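Long-range contacts in Exo-arabinanase (Penicillium chrysogenum, PDB 3A72), which hydrolyses alpha-1,5-linked L-arabinan, probably from the chain end, and is captured here with arabinobiose: residues N215-Y220 against L241-E246; M178-T183 against V193-Y198. One frame throughout, in Å; residues are numbered along the deposited sequence.

Interaction 1 (N215-Y220 against L241-E246); sequences NGQYFY and LSSDPE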
loop_
_atom_site.group_PDB
_atom_site.type_symbol
_atom_site.label_atom_id
_atom_site.label_comp_id
_atom_site.label_asym_id
_atom_site.label_seq_id
_atom_site.Cartn_x
_atom_site.Cartn_y
_atom_site.Cartn_z
ATOM N N ASN A 215 -9.360 19.403 -2.606
ATOM C CA ASN A 215 -8.983 20.744 -2.200
ATOM C C ASN A 215 -7.475 20.927 -2.056
ATOM O O ASN A 215 -7.034 21.958 -1.564
ATOM C CB ASN A 215 -9.658 21.103 -0.884
ATOM C CG ASN A 215 -9.155 20.266 0.289
ATOM O OD1 ASN A 215 -8.408 19.291 0.065
ATOM N ND2 ASN A 215 -9.505 20.642 1.501
ATOM N N GLY A 216 -6.696 19.957 -2.503
ATOM C CA GLY A 216 -5.238 20.035 -2.461
ATOM C C GLY A 216 -4.606 19.519 -1.195
ATOM O O GLY A 216 -3.397 19.433 -1.098
ATOM N N GLN A 217 -5.411 19.186 -0.176
ATOM C CA GLN A 217 -4.830 18.474 0.968
ATOM C C GLN A 217 -4.507 17.036 0.613
ATOM O O GLN A 217 -5.167 16.443 -0.231
ATOM C CB GLN A 217 -5.844 18.459 2.122
ATOM C CG GLN A 217 -6.128 19.816 2.727
ATOM C CD GLN A 217 -7.041 19.681 3.926
ATOM O OE1 GLN A 217 -8.209 19.356 3.772
ATOM N NE2 GLN A 217 -6.476 19.856 5.112
ATOM N N TYR A 218 -3.501 16.501 1.256
ATOM C CA TYR A 218 -3.154 15.088 1.196
ATOM C C TYR A 218 -3.567 14.456 2.498
ATOM O O TYR A 218 -3.298 14.982 3.591
ATOM C CB TYR A 218 -1.655 14.875 0.963
ATOM C CG TYR A 218 -1.186 15.364 -0.386
ATOM C CD1 TYR A 218 -0.990 14.476 -1.446
ATOM C CD2 TYR A 218 -0.945 16.726 -0.620
ATOM C CE1 TYR A 218 -0.548 14.927 -2.682
ATOM C CE2 TYR A 218 -0.514 17.157 -1.860
ATOM C CZ TYR A 218 -0.318 16.291 -2.890
ATOM O OH TYR A 218 0.112 16.741 -4.108
ATOM N N PHE A 219 -4.233 13.299 2.375
ATOM C CA PHE A 219 -4.685 12.446 3.481
ATOM C C PHE A 219 -3.681 11.312 3.648
ATOM O O PHE A 219 -3.575 10.451 2.776
ATOM C CB PHE A 219 -6.085 11.945 3.166
ATOM C CG PHE A 219 -6.729 11.056 4.167
ATOM C CD1 PHE A 219 -7.503 11.621 5.190
ATOM C CD2 PHE A 219 -6.600 9.680 4.152
ATOM C CE1 PHE A 219 -8.089 10.813 6.135
ATOM C CE2 PHE A 219 -7.210 8.873 5.093
ATOM C CZ PHE A 219 -7.963 9.443 6.090
ATOM N N TYR A 220 -2.925 11.379 4.718
ATOM C CA TYR A 220 -1.847 10.437 5.057
ATOM C C TYR A 220 -2.349 9.556 6.169
ATOM O O TYR A 220 -2.539 10.074 7.294
ATOM C CB TYR A 220 -0.613 11.255 5.421
ATOM C CG TYR A 220 0.615 10.523 5.895
ATOM C CD1 TYR A 220 1.739 10.400 5.067
ATOM C CD2 TYR A 220 0.710 9.979 7.153
ATOM C CE1 TYR A 220 2.874 9.730 5.506
ATOM C CE2 TYR A 220 1.829 9.325 7.597
ATOM C CZ TYR A 220 2.914 9.203 6.780
ATOM O OH TYR A 220 4.012 8.566 7.293
ATOM N N LEU A 241 -3.157 15.463 7.869
ATOM C CA LEU A 241 -3.560 16.236 6.713
ATOM C C LEU A 241 -2.558 17.336 6.448
ATOM O O LEU A 241 -2.238 18.120 7.376
ATOM C CB LEU A 241 -4.954 16.826 6.986
ATOM C CG LEU A 241 -6.060 15.742 6.944
ATOM C CD1 LEU A 241 -7.201 16.024 7.858
ATOM C CD2 LEU A 241 -6.481 15.529 5.473
ATOM N N SER A 242 -2.093 17.433 5.213
ATOM C CA SER A 242 -1.118 18.456 4.813
ATOM C C SER A 242 -1.317 18.797 3.375
ATOM O O SER A 242 -1.552 17.879 2.573
ATOM C CB SER A 242 0.298 17.955 4.986
ATOM O OG SER A 242 1.210 18.942 4.602
ATOM N N SER A 243 -1.160 20.071 2.991
ATOM C CA SER A 243 -1.202 20.447 1.570
ATOM C C SER A 243 0.138 20.367 0.913
ATOM O O SER A 243 0.288 20.646 -0.278
ATOM C CB SER A 243 -1.777 21.856 1.433
ATOM O OG SER A 243 -3.179 21.740 1.774
ATOM N N ASP A 244 1.193 19.989 1.566
ATOM C CA ASP A 244 2.555 19.738 1.169
ATOM C C ASP A 244 2.866 18.259 1.447
ATOM O O ASP A 244 3.049 17.896 2.600
ATOM C CB ASP A 244 3.546 20.626 1.875
ATOM C CG ASP A 244 4.958 20.437 1.448
ATOM O OD1 ASP A 244 5.260 19.457 0.698
ATOM O OD2 ASP A 244 5.834 21.256 1.869
ATOM N N PRO A 245 2.916 17.441 0.391
ATOM C CA PRO A 245 3.062 16.005 0.617
ATOM C C PRO A 245 4.449 15.630 1.144
ATOM O O PRO A 245 4.663 14.482 1.534
ATOM C CB PRO A 245 2.775 15.407 -0.757
ATOM C CG PRO A 245 3.261 16.485 -1.703
ATOM C CD PRO A 245 2.864 17.797 -1.046
ATOM N N GLU A 246 5.385 16.545 1.152
ATOM C CA GLU A 246 6.704 16.335 1.745
ATOM C C GLU A 246 6.789 16.833 3.218
ATOM O O GLU A 246 7.874 16.663 3.801
ATOM C CB GLU A 246 7.785 17.012 0.907
ATOM C CG GLU A 246 7.982 16.335 -0.438
ATOM C CD GLU A 246 9.052 16.962 -1.300
ATOM O OE1 GLU A 246 10.158 17.244 -0.771
ATOM O OE2 GLU A 246 8.822 17.098 -2.507
HETATM O O HOH W 1 -4.659 22.793 -0.266
HETATM O O HOH W 2 -1.554 20.690 -2.515
#
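The backbone N of Y218 donates to S242 O at 2.7 Å; the return bond runs from S242 N to Y218 O. L241 CA adds a CH...O contact to Y218 O at 3.4 Å. Y218 CG stands beside its own backbone N (chi1 -66°), a torsion that turns the ring over P245: P245 CB lies 3.7 Å from the centroid of the Y218 ring, only 3° off the normal, a CH-pi contact over the centre of the ring. P245 CD approaches Y218 CE2 at 3.5 Å, while S242 O sits at the ring edge, in plane. L155 and N157 also touch the Y218 side chain. F219 and L241 meet on the other side of the sheet, with L241 CD2 at the edge of the phenyl ring. Before the strand, N215 OD1 accepts from Q217 N in an Asx turn, and N215 ND2 donates to Q217 OE1 at 2.9 Å. Two waters extend the pairing beyond the last bridge, one joining N215 O to S243 OG, the other G216 O to S243 O. This is the open end of an antiparallel hairpin, where the second strand of a four-stranded beta-propeller blade begins and the third finishes.

Interaction 2 (M178-T183 against V193-Y198); sequences MVHQVT and VEDVTY
H180 and V193 form a hydrogen-bonded pair between the third and outermost strands of a propeller blade; beyond the intervening V179–E194 pair, a classic beta bulge shifts the register, with D195 and V196 both facing M178. H180 CG stands between its backbone N and carbonyl carbon (chi1 67°), which sets the ring beside V193. H180 CB lies 3.7 Å from D195 OD2. Beyond it, the CD2 edge of the ring faces the D195 carboxylate, which is turned 26° from the ring plane; this approach is modelled too tightly for its closest distance to be trusted. H180 CE1 meets V193 CB at 3.6 Å, from over one ring face and offset toward the rim. At the tip, H180 NE2 touches V193 CG1 at 3.5 Å and has its polar partner in E246 O. D195 OD2 accepts a hydrogen bond from a water at 2.7 Å. At the bulge M178 O is gripped twice, by D195 N at 2.9 Å and by V196 N at 3.0 Å. On the opposite face of the sheet from H180, V179 CG1 packs beside the bent E194 side chain, whose OE1 is hydrogen-bonded to T177 OG1. The M178 chain bends at chi3 (-60°), bringing M178 CE to 3.5 Å from V196 CB.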
loop_
_atom_site.group_PDB
_atom_site.type_symbol
_atom_site.label_atom_id
_atom_site.label_comp_id
_atom_site.label_asym_id
_atom_site.label_seq_id
_atom_site.Cartn_x
_atom_site.Cartn_y
_atom_site.Cartn_z
ATOM N N MET A 178 7.925 6.515 10.495
ATOM C CA MET A 178 7.695 6.524 9.058
ATOM C C MET A 178 8.396 7.755 8.474
ATOM O O MET A 178 8.465 8.832 9.116
ATOM C CB MET A 178 6.230 6.536 8.691
ATOM C CG MET A 178 5.535 5.245 9.152
ATOM S SD MET A 178 3.746 5.262 8.927
ATOM C CE MET A 178 3.350 6.656 9.958
ATOM N N VAL A 179 8.923 7.589 7.306
ATOM C CA VAL A 179 9.829 8.514 6.621
ATOM C C VAL A 179 9.496 8.589 5.158
ATOM O O VAL A 179 8.691 7.799 4.615
ATOM C CB VAL A 179 11.299 8.059 6.813
ATOM C CG1 VAL A 179 11.642 7.870 8.281
ATOM C CG2 VAL A 179 11.582 6.815 6.031
ATOM N N HIS A 180 10.211 9.466 4.446
ATOM C CA HIS A 180 10.197 9.404 3.000
ATOM C C HIS A 180 11.553 9.846 2.443
ATOM O O HIS A 180 12.350 10.500 3.121
ATOM C CB HIS A 180 9.052 10.239 2.318
ATOM C CG HIS A 180 9.233 11.700 2.501
ATOM N ND1 HIS A 180 9.928 12.616 1.783
ATOM C CD2 HIS A 180 8.629 12.386 3.492
ATOM C CE1 HIS A 180 9.751 13.843 2.367
ATOM N NE2 HIS A 180 8.950 13.691 3.424
ATOM N N GLN A 181 11.763 9.513 1.175
ATOM C CA GLN A 181 12.814 10.085 0.349
ATOM C C GLN A 181 12.192 10.533 -0.959
ATOM O O GLN A 181 11.158 10.006 -1.401
ATOM C CB GLN A 181 13.958 9.123 0.125
ATOM C CG GLN A 181 14.710 8.769 1.400
ATOM C CD GLN A 181 15.798 7.762 1.217
ATOM O OE1 GLN A 181 16.919 8.085 0.635
ATOM N NE2 GLN A 181 15.582 6.594 1.640
ATOM N N VAL A 182 12.858 11.503 -1.608
ATOM C CA VAL A 182 12.365 12.115 -2.838
ATOM C C VAL A 182 13.417 12.002 -3.916
ATOM O O VAL A 182 14.619 12.061 -3.639
ATOM C CB VAL A 182 12.021 13.595 -2.620
ATOM C CG1 VAL A 182 11.324 14.171 -3.810
ATOM C CG2 VAL A 182 11.199 13.701 -1.353
ATOM N N THR A 183 12.985 11.890 -5.172
ATOM C CA THR A 183 13.848 11.886 -6.307
ATOM C C THR A 183 13.241 12.699 -7.446
ATOM O O THR A 183 12.040 12.721 -7.619
ATOM C CB THR A 183 14.135 10.428 -6.777
ATOM O OG1 THR A 183 15.082 10.439 -7.806
ATOM C CG2 THR A 183 12.884 9.749 -7.195
ATOM N N VAL A 193 13.784 11.807 5.325
ATOM C CA VAL A 193 12.986 12.811 6.039
ATOM C C VAL A 193 12.051 12.097 6.983
ATOM O O VAL A 193 11.251 11.271 6.553
ATOM C CB VAL A 193 12.217 13.702 5.051
ATOM C CG1 VAL A 193 11.359 14.705 5.802
ATOM C CG2 VAL A 193 13.180 14.411 4.145
ATOM N N GLU A 194 12.138 12.403 8.281
ATOM C CA GLU A 194 11.213 11.815 9.249
ATOM C C GLU A 194 9.842 12.451 9.150
ATOM O O GLU A 194 9.706 13.672 9.216
ATOM C CB GLU A 194 11.762 11.993 10.666
ATOM C CG GLU A 194 13.115 11.365 10.858
ATOM C CD GLU A 194 13.047 9.886 10.970
ATOM O OE1 GLU A 194 12.041 9.219 11.248
ATOM O OE2 GLU A 194 14.165 9.299 10.896
ATOM N N ASP A 195 8.831 11.659 8.967
ATOM C CA ASP A 195 7.455 12.134 8.853
ATOM C C ASP A 195 6.657 11.932 10.146
ATOM O O ASP A 195 5.972 12.852 10.587
ATOM C CB ASP A 195 6.788 11.420 7.673
ATOM C CG ASP A 195 7.260 11.907 6.352
ATOM O OD1 ASP A 195 7.696 13.083 6.238
ATOM O OD2 ASP A 195 7.165 11.104 5.363
ATOM N N VAL A 196 6.711 10.712 10.685
ATOM C CA VAL A 196 5.936 10.389 11.861
ATOM C C VAL A 196 6.879 9.736 12.887
ATOM O O VAL A 196 7.400 8.630 12.644
ATOM C CB VAL A 196 4.728 9.498 11.568
ATOM C CG1 VAL A 196 4.018 9.146 12.874
ATOM C CG2 VAL A 196 3.782 10.166 10.590
ATOM N N THR A 197 7.102 10.435 13.989
ATOM C CA THR A 197 7.858 9.960 15.129
ATOM C C THR A 197 7.084 10.272 16.393
ATOM O O THR A 197 6.359 11.278 16.446
ATOM C CB THR A 197 9.259 10.582 15.226
ATOM O OG1 THR A 197 9.150 11.919 15.615
ATOM C CG2 THR A 197 10.018 10.541 13.897
ATOM N N TYR A 198 7.278 9.437 17.402
ATOM C CA TYR A 198 6.629 9.634 18.735
ATOM C C TYR A 198 7.672 9.480 19.825
ATOM O O TYR A 198 8.644 8.726 19.698
ATOM C CB TYR A 198 5.458 8.622 18.918
ATOM C CG TYR A 198 4.284 8.970 18.054
ATOM C CD1 TYR A 198 3.468 10.050 18.387
ATOM C CD2 TYR A 198 3.957 8.296 16.890
ATOM C CE1 TYR A 198 2.400 10.423 17.605
ATOM C CE2 TYR A 198 2.900 8.657 16.116
ATOM C CZ TYR A 198 2.106 9.704 16.482
ATOM O OH TYR A 198 1.053 10.048 15.667
HETATM O O HOH W 3 6.159 8.640 5.631
#

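Interactions 1 and 2 lie in successive blades of the six-bladed propeller, their centres 14 Å apart, and interaction 2 closes before interaction 1 opens along the chain. They touch directly. The 3.2 Å approach of H180 NE2 to E246 O, probably a hydrogen bond, joins the two contacts, tying the end of 241-246 to the third strand of the preceding blade. Y220, the last residue of 215-220, reaches across as well: Y220 OH comes to 3.3 Å from M178 CB, and Y220 CE2 to 3.7 Å from V196 CG2. Through M178 the interface approaches the sugar, since that side chain is about 7 Å from a bound alpha-L-arabinofuranose.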